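Local coordinates for protein uricase (Arthrobacter globiformis, PDB 2YZD) that catalyses the oxidation of uric acid by molecular oxygen to 5-hydroxyisourate, which is further processed to (S)-allantoin, at residues A[183-188]-A[246-251]; A[160-165]-A[216-221]; A[105-110]-A[134-139]; A[35-40]-A[121-126]. One frame throughout, in Å; residues are numbered along the deposited sequence.

Interactions 3 and 4 fall in the first half of the chain, 2 and 1 in the second, the segments alternating within each half. Interactions 1, 3 and 4 draw on one antiparallel sheet: 1 joins strands 182-192 and 240-254, 3 joins strands 103-117 and 131-140, and 4 brings together the starts of strands 38-50 and 124-129. The centres of 1 and 3 lie about 25 Å apart. Interaction 2 pairs two loops about 15 Å from interaction 1, centre to centre, and both touch the bound 8-azaxanthine. Interaction 4, centred about 43 Å from interaction 2, lies away from the urate site and meets a third subunit, so one sheet links that interface with the ligand pocket.

Interaction 1 (A[183-188]-A[246-251]); sequences ATDVSA and SLPNKH. With AZA (8-azaxanthine), chain I.
Thr184 and Pro248 meet in the buried, close-packed part of this pairing. The threonine hydroxyl gives its hydrogen to the proline carbonyl, OG1 to Pro248 O being 2.7 Å, because OG1 stands anti to the backbone N (chi1 -173°) and so turns back across the strand gap. The same oxygen lies 3.3 Å from Pro248 CD. Leu247 CD2 reaches to 4.0 Å from Val186 CA, and the same side chain packs on Leu222 and Met226 of helix 222-236. Threonine suits this buried side because its one polar atom finds an acceptor across the gap, leucine because it meets apolar partners. The two strands are antiparallel neighbours in the sheet of the uricase T-fold, which carries its helices on this face. Backbone bonds run from Ser246 N to Ser187 O and from Lys250 N to Ala183 O; between them, proline has no N-H to offer Asp185 O. The other face, with Asp185, Lys250 and the Pro248 ring, is partly open to solvent. There the lysine chain crosses Asp185 at about a right angle and forms a salt bridge through NZ to OD1, modelled doubtfully short and with NZ uncertainly placed; OD1 also accepts from Thr154. At the ligand end a water takes the N-H of Ala183 and lies 2.8 Å from OD1 of Asn249, a urate-binding residue whose ND2 comes within 3.5 Å of N3 of 8-azaxanthine.

Interaction 2 (A[160-165]-A[216-221]); sequences GSEFHG and ETHSLA. With AZA (8-azaxanthine), chain I.
Glu162 and His218 are brought together by two contrasting first torsions. The glutamate CG sits between the backbone N and the carbonyl carbon (chi1 42°) and the chain extends, whereas the histidine swings its ring anti to the backbone N (chi1 -175°). His218 NE2 then donates to Glu162 OE2 at 2.8 Å, meeting the anti lone pair from within its own ring plane, with carboxylate and imidazole planes 81° apart. The second oxygen, OE1, accepts from His164 NE2, tilted out of the carboxylate plane on the anti side, in a bond modelled doubtfully short. Leu220 runs alongside the glutamate, its CD2 3.5 Å from Glu162 CG, and an apolar chain is apt beside those methylenes. The loop backbones form a single beta bridge at Ser161 and Ser219: Glu162 N donates to Ser219 O at 2.7 Å, and Ser219 N to Gly160 O. Gly160 has a positive phi, at which a side chain would collide with the carbonyl oxygen of the residue before. A water joins Glu162 O to the hydroxyls of Ser161 and Ser219; Ser161 OG also bonds to Arg180 and Ser219 OG to Thr225. Phe163, a urate-binding residue, lays one face over the 8-azaxanthine, CZ lying 3.4 Å from its C5, so this loop pair forms one wall of the urate site; the Phe163 ring edge meets Ala221 CB at 4.0 Å. Asn61 of the second subunit bonds to both His164 O and Leu220 O. Accepting from two imidazoles, Glu162 is likely to stay ionised and to favour protonation of His218.

Interaction 3 (A[105-110]-A[134-139]); sequences GGRWAA and TAVLEI
Arg107 and Glu138 form a non-hydrogen-bonded pair on adjacent antiparallel strands of the uricase T-fold, their side chains on one face of the sheet. The arginine, extended from CG to NE, turns its guanidinium edge to the acid in a salt bridge: NH1 lies 3.1 Å from Glu138 OE1, nearly along the C-O axis, with the two planar groups 68° apart. Val136 CG1 covers one guanidinium face, 3.5 Å from CZ, so the flat group rests on an apolar methyl. Arg49 holds the other glutamate oxygen, and Arg107 NH1 also reaches Ile294 O. A leucine in place of Arg107 would probably cost Glu138 one of its two arginine partners and Ile294 O a donor, and leave Val136 without its flat neighbour. On the reverse face, Trp108 and Leu137 run alongside each other, with Trp108 CE3 4.1 Å from Leu137 CD2. Ile139 slants across the far end of the indole, its CG1 4.0 Å from Trp108 CZ3, and Gly106 suits its place because a CB would clash there. Helix 85-99 packs on this side through Leu137 and Ala135. Leu137 N gives Trp108 O a bond of 2.7 Å that is almost straight, at 176°.

Interaction 4 (A[35-40]-A[121-126]); sequences ARHEIQ and HDHAFS
Arg36 and Asp122 supply the charged part of this contact. The arginine chain bends at chi2 (70°), which brings NH1 to 2.8 Å from Asp122 OD2, close to the guanidinium plane, while the two side chains cross at about a right angle. NH2 makes a second salt bridge, to Asp120, so a long two-pronged cation suits a place between Asp120 and Asp122. A serine at this position would probably leave both aspartates without this counter-charge and Asp122 freer to turn. Among the other polar links, His37 N makes a weak bond to Asp122 O, and a water donates to Ala35 O and sits 2.6 Å from His123 ND1. His123 N in turn donates to His121 ND1 at 3.0 Å, in the plane of that ring. Aromatic and apolar contacts follow. Ile39 CG1 stands over one face of Phe125 in a CH-pi contact, 3.6 Å from the ring centroid, while His37 O meets the edge of the same ring at CZ (3.7 Å). The side chains of His37 and His123 run alongside each other, the ring planes 44° apart, and His37 ND1 bonds to Ser158 of the third subunit. Strands 38-50 and 124-129 both pair with strand 103-117, whose Trp115 touches Ile39 and Phe125 alike, and Ala124 to Ser126 carry the sheet on into an antiparallel ladder with a strand of the third subunit.

Interaction 1 (A[183-188]-A[246-251])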
loop_
_atom_site.group_PDB
_atom_site.type_symbol
_atom_site.label_atom_id
_atom_site.label_comp_id
_atom_site.label_asym_id
_atom_site.label_seq_id
_atom_site.Cartn_x
_atom_site.Cartn_y
_atom_site.Cartn_z
ATOM N N ALA A 183 -0.413 2.522 22.271
ATOM C CA ALA A 183 -1.165 2.204 21.063
ATOM C C ALA A 183 -0.508 1.058 20.289
ATOM O O ALA A 183 0.715 1.003 20.163
ATOM C CB ALA A 183 -1.277 3.452 20.183
ATOM N N THR A 184 -1.326 0.144 19.778
ATOM C CA THR A 184 -0.814 -1.002 19.032
ATOM C C THR A 184 -1.841 -1.545 18.048
ATOM O O THR A 184 -3.000 -1.138 18.067
ATOM C CB THR A 184 -0.424 -2.152 19.982
ATOM O OG1 THR A 184 0.228 -3.186 19.236
ATOM C CG2 THR A 184 -1.666 -2.730 20.663
ATOM N N ASP A 185 -1.392 -2.439 17.171
ATOM C CA ASP A 185 -2.268 -3.104 16.205
ATOM C C ASP A 185 -2.353 -4.542 16.718
ATOM O O ASP A 185 -1.379 -5.288 16.630
ATOM C CB ASP A 185 -1.666 -3.147 14.793
ATOM C CG ASP A 185 -1.544 -1.777 14.146
ATOM O OD1 ASP A 185 -2.444 -0.927 14.332
ATOM O OD2 ASP A 185 -0.549 -1.564 13.422
ATOM N N VAL A 186 -3.501 -4.926 17.262
ATOM C CA VAL A 186 -3.660 -6.278 17.775
ATOM C C VAL A 186 -3.593 -7.310 16.661
ATOM O O VAL A 186 -4.481 -7.395 15.808
ATOM C CB VAL A 186 -5.008 -6.467 18.509
ATOM C CG1 VAL A 186 -5.112 -7.896 19.043
ATOM C CG2 VAL A 186 -5.130 -5.465 19.651
ATOM N N SER A 187 -2.516 -8.078 16.657
ATOM C CA SER A 187 -2.347 -9.140 15.686
ATOM C C SER A 187 -2.126 -10.362 16.561
ATOM O O SER A 187 -1.112 -10.471 17.250
ATOM C CB SER A 187 -1.135 -8.881 14.795
ATOM O OG SER A 187 -0.991 -9.921 13.850
ATOM N N ALA A 188 -3.094 -11.265 16.559
ATOM C CA ALA A 188 -3.010 -12.450 17.388
ATOM C C ALA A 188 -3.413 -13.696 16.628
ATOM O O ALA A 188 -4.246 -13.644 15.728
ATOM C CB ALA A 188 -3.898 -12.277 18.620
ATOM N N SER A 246 1.910 -10.360 18.058
ATOM C CA SER A 246 2.935 -9.481 17.512
ATOM C C SER A 246 2.336 -8.084 17.675
ATOM O O SER A 246 1.478 -7.663 16.893
ATOM C CB SER A 246 3.175 -9.807 16.035
ATOM O OG SER A 246 4.332 -9.146 15.551
ATOM N N LEU A 247 2.789 -7.374 18.701
ATOM C CA LEU A 247 2.247 -6.061 19.003
ATOM C C LEU A 247 3.197 -4.895 18.795
ATOM O O LEU A 247 4.183 -4.754 19.517
ATOM C CB LEU A 247 1.745 -6.046 20.456
ATOM C CG LEU A 247 0.789 -7.180 20.831
ATOM C CD1 LEU A 247 0.429 -7.085 22.297
ATOM C CD2 LEU A 247 -0.469 -7.095 19.960
ATOM N N PRO A 248 2.921 -4.048 17.795
ATOM C CA PRO A 248 3.802 -2.898 17.568
ATOM C C PRO A 248 3.455 -1.783 18.559
ATOM O O PRO A 248 2.282 -1.531 18.829
ATOM C CB PRO A 248 3.486 -2.501 16.126
ATOM C CG PRO A 248 2.024 -2.851 16.007
ATOM C CD PRO A 248 1.963 -4.210 16.684
ATOM N N ASN A 249 4.471 -1.140 19.119
ATOM C CA ASN A 249 4.257 -0.033 20.046
ATOM C C ASN A 249 4.257 1.221 19.157
ATOM O O ASN A 249 5.320 1.734 18.807
ATOM C CB ASN A 249 5.401 0.038 21.064
ATOM C CG ASN A 249 5.087 0.956 22.249
ATOM O OD1 ASN A 249 3.999 1.521 22.348
ATOM N ND2 ASN A 249 6.047 1.099 23.153
ATOM N N LYS A 250 3.068 1.686 18.777
ATOM C CA LYS A 250 2.936 2.855 17.906
ATOM C C LYS A 250 3.089 4.144 18.685
ATOM O O LYS A 250 2.150 4.648 19.309
ATOM C CB LYS A 250 1.600 2.808 17.174
ATOM C CG LYS A 250 1.533 1.644 16.200
ATOM C CD LYS A 250 0.150 1.467 15.610
ATOM C CE LYS A 250 -0.842 1.163 16.708
ATOM N NZ LYS A 250 -2.160 0.740 16.176
ATOM N N HIS A 251 4.299 4.673 18.620
ATOM C CA HIS A 251 4.671 5.864 19.342
ATOM C C HIS A 251 3.891 7.135 19.062
ATOM O O HIS A 251 3.750 7.582 17.924
ATOM C CB HIS A 251 6.174 6.097 19.168
ATOM C CG HIS A 251 7.006 4.922 19.589
ATOM N ND1 HIS A 251 8.056 4.440 18.836
ATOM C CD2 HIS A 251 6.907 4.101 20.663
ATOM C CE1 HIS A 251 8.562 3.369 19.423
ATOM N NE2 HIS A 251 7.883 3.142 20.534
HETATM N N1 AZA I . 8.359 -1.933 26.117
HETATM C C2 AZA I . 7.448 -0.892 26.277
HETATM O O2 AZA I . 6.308 -1.098 26.649
HETATM N N3 AZA I . 7.872 0.402 25.999
HETATM C C4 AZA I . 9.145 0.627 25.588
HETATM C C5 AZA I . 10.065 -0.398 25.425
HETATM C C6 AZA I . 9.692 -1.795 25.696
HETATM O O6 AZA I . 10.408 -2.784 25.590
HETATM N N7 AZA I . 11.219 0.135 25.018
HETATM N N8 AZA I . 10.954 1.452 24.950
HETATM N N9 AZA I . 9.693 1.798 25.290
HETATM O O HOH W 1 2.160 3.495 21.791
#

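Interaction 2 (A[160-165]-A[216-221])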
loop_
_atom_site.group_PDB
_atom_site.type_symbol
_atom_site.label_atom_id
_atom_site.label_comp_id
_atom_site.label_asym_id
_atom_site.label_seq_id
_atom_site.Cartn_x
_atom_site.Cartn_y
_atom_site.Cartn_z
ATOM N N GLY A 160 -3.203 5.174 31.763
ATOM C CA GLY A 160 -3.262 3.841 32.338
ATOM C C GLY A 160 -2.131 3.001 31.772
ATOM O O GLY A 160 -2.242 1.787 31.599
ATOM N N SER A 161 -1.028 3.674 31.473
ATOM C CA SER A 161 0.149 3.023 30.922
ATOM C C SER A 161 1.423 3.754 31.323
ATOM O O SER A 161 1.540 4.968 31.141
ATOM C CB SER A 161 0.070 2.989 29.398
ATOM O OG SER A 161 1.351 2.745 28.840
ATOM N N GLU A 162 2.375 3.013 31.879
ATOM C CA GLU A 162 3.651 3.599 32.254
ATOM C C GLU A 162 4.808 2.698 31.860
ATOM O O GLU A 162 4.612 1.529 31.509
ATOM C CB GLU A 162 3.691 3.939 33.754
ATOM C CG GLU A 162 3.113 2.923 34.707
ATOM C CD GLU A 162 3.011 3.471 36.134
ATOM O OE1 GLU A 162 4.053 3.870 36.703
ATOM O OE2 GLU A 162 1.889 3.497 36.687
ATOM N N PHE A 163 6.012 3.257 31.869
ATOM C CA PHE A 163 7.192 2.495 31.502
ATOM C C PHE A 163 8.419 3.072 32.181
ATOM O O PHE A 163 8.939 4.122 31.786
ATOM C CB PHE A 163 7.395 2.496 29.984
ATOM C CG PHE A 163 8.518 1.609 29.529
ATOM C CD1 PHE A 163 8.450 0.233 29.719
ATOM C CD2 PHE A 163 9.659 2.151 28.945
ATOM C CE1 PHE A 163 9.502 -0.594 29.336
ATOM C CE2 PHE A 163 10.715 1.334 28.559
ATOM C CZ PHE A 163 10.634 -0.042 28.758
ATOM N N HIS A 164 8.875 2.372 33.211
ATOM C CA HIS A 164 10.028 2.802 33.976
ATOM C C HIS A 164 10.749 1.587 34.548
ATOM O O HIS A 164 10.317 0.449 34.352
ATOM C CB HIS A 164 9.564 3.744 35.089
ATOM C CG HIS A 164 8.350 3.259 35.813
ATOM N ND1 HIS A 164 8.385 2.203 36.697
ATOM C CD2 HIS A 164 7.056 3.658 35.756
ATOM C CE1 HIS A 164 7.167 1.971 37.154
ATOM N NE2 HIS A 164 6.342 2.840 36.598
ATOM N N GLY A 165 11.855 1.832 35.242
ATOM C CA GLY A 165 12.620 0.745 35.822
ATOM C C GLY A 165 13.488 -0.002 34.820
ATOM O O GLY A 165 14.009 -1.065 35.136
ATOM N N GLU A 216 -8.338 -2.886 30.322
ATOM C CA GLU A 216 -8.367 -2.944 31.775
ATOM C C GLU A 216 -7.069 -3.173 32.534
ATOM O O GLU A 216 -7.015 -2.950 33.738
ATOM C CB GLU A 216 -9.405 -3.979 32.200
ATOM C CG GLU A 216 -10.833 -3.493 31.986
ATOM C CD GLU A 216 -11.849 -4.616 32.001
ATOM O OE1 GLU A 216 -11.654 -5.589 32.758
ATOM O OE2 GLU A 216 -12.851 -4.517 31.260
ATOM N N THR A 217 -6.017 -3.612 31.861
ATOM C CA THR A 217 -4.757 -3.826 32.568
ATOM C C THR A 217 -3.989 -2.516 32.703
ATOM O O THR A 217 -3.798 -1.808 31.714
ATOM C CB THR A 217 -3.849 -4.824 31.828
ATOM O OG1 THR A 217 -4.531 -6.070 31.682
ATOM C CG2 THR A 217 -2.554 -5.046 32.601
ATOM N N HIS A 218 -3.571 -2.179 33.921
ATOM C CA HIS A 218 -2.783 -0.969 34.115
ATOM C C HIS A 218 -1.397 -1.401 33.658
ATOM O O HIS A 218 -0.698 -2.126 34.361
ATOM C CB HIS A 218 -2.745 -0.554 35.585
ATOM C CG HIS A 218 -2.044 0.747 35.814
ATOM N ND1 HIS A 218 -2.572 1.956 35.414
ATOM C CD2 HIS A 218 -0.835 1.028 36.355
ATOM C CE1 HIS A 218 -1.719 2.924 35.700
ATOM N NE2 HIS A 218 -0.657 2.387 36.271
ATOM N N SER A 219 -1.010 -0.957 32.469
ATOM C CA SER A 219 0.259 -1.354 31.876
ATOM C C SER A 219 1.541 -0.736 32.409
ATOM O O SER A 219 1.650 0.484 32.548
ATOM C CB SER A 219 0.200 -1.130 30.368
ATOM O OG SER A 219 1.343 -1.680 29.745
ATOM N N LEU A 220 2.512 -1.606 32.684
ATOM C CA LEU A 220 3.836 -1.213 33.165
ATOM C C LEU A 220 4.840 -1.456 32.036
ATOM O O LEU A 220 6.034 -1.157 32.161
ATOM C CB LEU A 220 4.230 -2.034 34.392
ATOM C CG LEU A 220 3.417 -1.778 35.665
ATOM C CD1 LEU A 220 3.946 -2.640 36.798
ATOM C CD2 LEU A 220 3.508 -0.310 36.046
ATOM N N ALA A 221 4.330 -2.007 30.936
ATOM C CA ALA A 221 5.113 -2.298 29.735
ATOM C C ALA A 221 4.210 -3.045 28.763
ATOM O O ALA A 221 3.314 -3.776 29.186
ATOM C CB ALA A 221 6.328 -3.148 30.078
HETATM N N1 AZA I . 8.359 -1.933 26.117
HETATM C C2 AZA I . 7.448 -0.892 26.277
HETATM O O2 AZA I . 6.308 -1.098 26.649
HETATM N N3 AZA I . 7.872 0.402 25.999
HETATM C C4 AZA I . 9.145 0.627 25.588
HETATM C C5 AZA I . 10.065 -0.398 25.425
HETATM C C6 AZA I . 9.692 -1.795 25.696
HETATM O O6 AZA I . 10.408 -2.784 25.590
HETATM N N7 AZA I . 11.219 0.135 25.018
HETATM N N8 AZA I . 10.954 1.452 24.950
HETATM N N9 AZA I . 9.693 1.798 25.290
HETATM O O HOH W 2 2.857 0.470 29.419
HETATM O O HOH W 3 7.034 0.547 34.077
#

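Interaction 3 (A[105-110]-A[134-139])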
loop_
_atom_site.group_PDB
_atom_site.type_symbol
_atom_site.label_atom_id
_atom_site.label_comp_id
_atom_site.label_asym_id
_atom_site.label_seq_id
_atom_site.Cartn_x
_atom_site.Cartn_y
_atom_site.Cartn_z
ATOM N N GLY A 105 -0.586 -33.739 2.238
ATOM C CA GLY A 105 -1.011 -32.668 3.118
ATOM C C GLY A 105 -1.095 -31.331 2.406
ATOM O O GLY A 105 -1.234 -31.272 1.188
ATOM N N GLY A 106 -1.022 -30.252 3.170
ATOM C CA GLY A 106 -1.094 -28.941 2.563
ATOM C C GLY A 106 -1.352 -27.841 3.563
ATOM O O GLY A 106 -1.345 -28.065 4.772
ATOM N N ARG A 107 -1.568 -26.641 3.043
ATOM C CA ARG A 107 -1.837 -25.476 3.862
ATOM C C ARG A 107 -2.917 -24.643 3.186
ATOM O O ARG A 107 -2.746 -24.181 2.061
ATOM C CB ARG A 107 -0.561 -24.652 4.029
ATOM C CG ARG A 107 -0.701 -23.470 4.957
ATOM C CD ARG A 107 0.580 -22.664 4.981
ATOM N NE ARG A 107 0.415 -21.423 5.729
ATOM C CZ ARG A 107 0.539 -21.307 7.048
ATOM N NH1 ARG A 107 0.844 -22.364 7.796
ATOM N NH2 ARG A 107 0.336 -20.126 7.623
ATOM N N TRP A 108 -4.041 -24.478 3.870
ATOM C CA TRP A 108 -5.155 -23.693 3.358
ATOM C C TRP A 108 -5.393 -22.566 4.350
ATOM O O TRP A 108 -5.468 -22.798 5.556
ATOM C CB TRP A 108 -6.396 -24.568 3.229
ATOM C CG TRP A 108 -6.220 -25.664 2.232
ATOM C CD1 TRP A 108 -6.537 -25.624 0.906
ATOM C CD2 TRP A 108 -5.612 -26.941 2.460
ATOM N NE1 TRP A 108 -6.165 -26.796 0.290
ATOM C CE2 TRP A 108 -5.591 -27.622 1.222
ATOM C CE3 TRP A 108 -5.078 -27.576 3.592
ATOM C CZ2 TRP A 108 -5.057 -28.907 1.080
ATOM C CZ3 TRP A 108 -4.545 -28.852 3.455
ATOM C CH2 TRP A 108 -4.539 -29.505 2.204
ATOM N N ALA A 109 -5.484 -21.342 3.845
ATOM C CA ALA A 109 -5.692 -20.185 4.703
ATOM C C ALA A 109 -6.752 -19.255 4.135
ATOM O O ALA A 109 -7.115 -19.344 2.962
ATOM C CB ALA A 109 -4.382 -19.433 4.889
ATOM N N ALA A 110 -7.246 -18.357 4.977
ATOM C CA ALA A 110 -8.265 -17.421 4.555
ATOM C C ALA A 110 -8.342 -16.207 5.458
ATOM O O ALA A 110 -7.999 -16.264 6.643
ATOM C CB ALA A 110 -9.623 -18.107 4.526
ATOM N N THR A 134 -8.662 -14.304 10.558
ATOM C CA THR A 134 -7.852 -15.213 9.771
ATOM C C THR A 134 -7.985 -16.654 10.230
ATOM O O THR A 134 -8.244 -16.937 11.394
ATOM C CB THR A 134 -6.358 -14.804 9.803
ATOM O OG1 THR A 134 -5.870 -14.883 11.143
ATOM C CG2 THR A 134 -6.180 -13.365 9.294
ATOM N N ALA A 135 -7.813 -17.566 9.288
ATOM C CA ALA A 135 -7.895 -18.987 9.574
ATOM C C ALA A 135 -6.844 -19.692 8.734
ATOM O O ALA A 135 -6.645 -19.351 7.564
ATOM C CB ALA A 135 -9.278 -19.510 9.230
ATOM N N VAL A 136 -6.156 -20.653 9.342
ATOM C CA VAL A 136 -5.142 -21.419 8.641
ATOM C C VAL A 136 -5.229 -22.882 9.054
ATOM O O VAL A 136 -5.229 -23.210 10.241
ATOM C CB VAL A 136 -3.719 -20.902 8.935
ATOM C CG1 VAL A 136 -2.681 -21.791 8.234
ATOM C CG2 VAL A 136 -3.579 -19.470 8.453
ATOM N N LEU A 137 -5.319 -23.751 8.054
ATOM C CA LEU A 137 -5.396 -25.184 8.268
ATOM C C LEU A 137 -4.174 -25.824 7.651
ATOM O O LEU A 137 -3.786 -25.490 6.536
ATOM C CB LEU A 137 -6.642 -25.771 7.601
ATOM C CG LEU A 137 -6.664 -27.302 7.481
ATOM C CD1 LEU A 137 -6.742 -27.939 8.865
ATOM C CD2 LEU A 137 -7.848 -27.731 6.641
ATOM N N GLU A 138 -3.552 -26.729 8.387
ATOM C CA GLU A 138 -2.405 -27.434 7.863
ATOM C C GLU A 138 -2.641 -28.904 8.155
ATOM O O GLU A 138 -2.827 -29.300 9.312
ATOM C CB GLU A 138 -1.104 -26.948 8.510
ATOM C CG GLU A 138 0.137 -27.490 7.809
ATOM C CD GLU A 138 1.398 -26.664 8.062
ATOM O OE1 GLU A 138 1.410 -25.452 7.742
ATOM O OE2 GLU A 138 2.387 -27.239 8.570
ATOM N N ILE A 139 -2.681 -29.710 7.102
ATOM C CA ILE A 139 -2.890 -31.135 7.271
ATOM C C ILE A 139 -1.578 -31.856 7.028
ATOM O O ILE A 139 -0.892 -31.617 6.028
ATOM C CB ILE A 139 -3.948 -31.691 6.291
ATOM C CG1 ILE A 139 -5.324 -31.107 6.616
ATOM C CG2 ILE A 139 -3.998 -33.216 6.385
ATOM C CD1 ILE A 139 -6.451 -31.672 5.751
#

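Interaction 4 (A[35-40]-A[121-126])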
loop_
_atom_site.group_PDB
_atom_site.type_symbol
_atom_site.label_atom_id
_atom_site.label_comp_id
_atom_site.label_asym_id
_atom_site.label_seq_id
_atom_site.Cartn_x
_atom_site.Cartn_y
_atom_site.Cartn_z
ATOM N N ALA A 35 -35.574 -13.647 1.711
ATOM C CA ALA A 35 -35.352 -12.243 1.362
ATOM C C ALA A 35 -34.276 -11.620 2.247
ATOM O O ALA A 35 -33.787 -10.526 1.969
ATOM C CB ALA A 35 -36.655 -11.457 1.499
ATOM N N ARG A 36 -33.915 -12.329 3.312
ATOM C CA ARG A 36 -32.905 -11.861 4.248
ATOM C C ARG A 36 -31.545 -12.430 3.841
ATOM O O ARG A 36 -31.105 -13.443 4.384
ATOM C CB ARG A 36 -33.267 -12.325 5.665
ATOM C CG ARG A 36 -32.416 -11.734 6.789
ATOM C CD ARG A 36 -32.692 -10.250 6.983
ATOM N NE ARG A 36 -32.202 -9.774 8.275
ATOM C CZ ARG A 36 -32.197 -8.499 8.653
ATOM N NH1 ARG A 36 -32.653 -7.557 7.839
ATOM N NH2 ARG A 36 -31.732 -8.164 9.849
ATOM N N HIS A 37 -30.890 -11.769 2.889
ATOM C CA HIS A 37 -29.588 -12.199 2.386
ATOM C C HIS A 37 -28.467 -12.181 3.420
ATOM O O HIS A 37 -28.470 -11.366 4.342
ATOM C CB HIS A 37 -29.164 -11.325 1.198
ATOM C CG HIS A 37 -30.056 -11.451 0.003
ATOM N ND1 HIS A 37 -29.729 -10.917 -1.226
ATOM C CD2 HIS A 37 -31.265 -12.042 -0.154
ATOM C CE1 HIS A 37 -30.699 -11.174 -2.087
ATOM N NE2 HIS A 37 -31.641 -11.855 -1.461
ATOM N N GLU A 38 -27.506 -13.088 3.244
ATOM C CA GLU A 38 -26.344 -13.192 4.122
ATOM C C GLU A 38 -25.102 -13.020 3.260
ATOM O O GLU A 38 -25.125 -13.349 2.076
ATOM C CB GLU A 38 -26.296 -14.560 4.803
ATOM C CG GLU A 38 -27.465 -14.837 5.729
ATOM C CD GLU A 38 -27.657 -13.728 6.741
ATOM O OE1 GLU A 38 -26.658 -13.342 7.391
ATOM O OE2 GLU A 38 -28.801 -13.243 6.885
ATOM N N ILE A 39 -24.019 -12.512 3.850
ATOM C CA ILE A 39 -22.779 -12.300 3.104
ATOM C C ILE A 39 -21.540 -12.897 3.748
ATOM O O ILE A 39 -21.224 -12.593 4.889
ATOM C CB ILE A 39 -22.483 -10.789 2.900
ATOM C CG1 ILE A 39 -23.612 -10.127 2.108
ATOM C CG2 ILE A 39 -21.153 -10.612 2.161
ATOM C CD1 ILE A 39 -23.851 -10.751 0.752
ATOM N N GLN A 40 -20.844 -13.759 3.017
ATOM C CA GLN A 40 -19.588 -14.317 3.509
ATOM C C GLN A 40 -18.556 -13.845 2.491
ATOM O O GLN A 40 -18.735 -14.014 1.287
ATOM C CB GLN A 40 -19.649 -15.839 3.601
ATOM C CG GLN A 40 -20.478 -16.315 4.790
ATOM C CD GLN A 40 -20.813 -17.790 4.726
ATOM O OE1 GLN A 40 -20.361 -18.580 5.554
ATOM N NE2 GLN A 40 -21.611 -18.172 3.738
ATOM N N HIS A 121 -31.043 -3.381 6.603
ATOM C CA HIS A 121 -31.591 -3.686 5.281
ATOM C C HIS A 121 -31.352 -5.170 4.964
ATOM O O HIS A 121 -30.351 -5.741 5.381
ATOM C CB HIS A 121 -30.915 -2.799 4.232
ATOM C CG HIS A 121 -31.596 -2.801 2.901
ATOM N ND1 HIS A 121 -31.674 -3.922 2.104
ATOM C CD2 HIS A 121 -32.219 -1.808 2.219
ATOM C CE1 HIS A 121 -32.316 -3.622 0.987
ATOM N NE2 HIS A 121 -32.657 -2.347 1.032
ATOM N N ASP A 122 -32.272 -5.782 4.225
ATOM C CA ASP A 122 -32.180 -7.196 3.872
ATOM C C ASP A 122 -31.077 -7.604 2.899
ATOM O O ASP A 122 -30.606 -8.745 2.946
ATOM C CB ASP A 122 -33.517 -7.681 3.307
ATOM C CG ASP A 122 -34.582 -7.852 4.378
ATOM O OD1 ASP A 122 -35.764 -7.984 4.001
ATOM O OD2 ASP A 122 -34.239 -7.863 5.583
ATOM N N HIS A 123 -30.673 -6.704 2.007
ATOM C CA HIS A 123 -29.635 -7.064 1.047
ATOM C C HIS A 123 -28.657 -5.954 0.673
ATOM O O HIS A 123 -28.093 -5.955 -0.425
ATOM C CB HIS A 123 -30.267 -7.633 -0.226
ATOM C CG HIS A 123 -31.258 -6.718 -0.878
ATOM N ND1 HIS A 123 -32.613 -6.797 -0.643
ATOM C CD2 HIS A 123 -31.092 -5.724 -1.784
ATOM C CE1 HIS A 123 -33.241 -5.896 -1.378
ATOM N NE2 HIS A 123 -32.341 -5.231 -2.081
ATOM N N ALA A 124 -28.463 -5.005 1.582
ATOM C CA ALA A 124 -27.530 -3.912 1.347
ATOM C C ALA A 124 -26.624 -3.886 2.569
ATOM O O ALA A 124 -27.109 -3.927 3.701
ATOM C CB ALA A 124 -28.280 -2.584 1.191
ATOM N N PHE A 125 -25.312 -3.832 2.343
ATOM C CA PHE A 125 -24.352 -3.841 3.448
ATOM C C PHE A 125 -23.192 -2.867 3.269
ATOM O O PHE A 125 -22.964 -2.340 2.185
ATOM C CB PHE A 125 -23.753 -5.239 3.616
ATOM C CG PHE A 125 -24.741 -6.358 3.454
ATOM C CD1 PHE A 125 -25.218 -6.709 2.191
ATOM C CD2 PHE A 125 -25.176 -7.086 4.558
ATOM C CE1 PHE A 125 -26.107 -7.768 2.034
ATOM C CE2 PHE A 125 -26.068 -8.148 4.408
ATOM C CZ PHE A 125 -26.532 -8.488 3.144
ATOM N N SER A 126 -22.460 -2.636 4.354
ATOM C CA SER A 126 -21.283 -1.781 4.319
ATOM C C SER A 126 -20.185 -2.552 5.049
ATOM O O SER A 126 -20.453 -3.279 6.007
ATOM C CB SER A 126 -21.550 -0.432 4.996
ATOM O OG SER A 126 -21.839 -0.575 6.374
HETATM O O HOH W 4 -34.225 -8.786 -0.280
#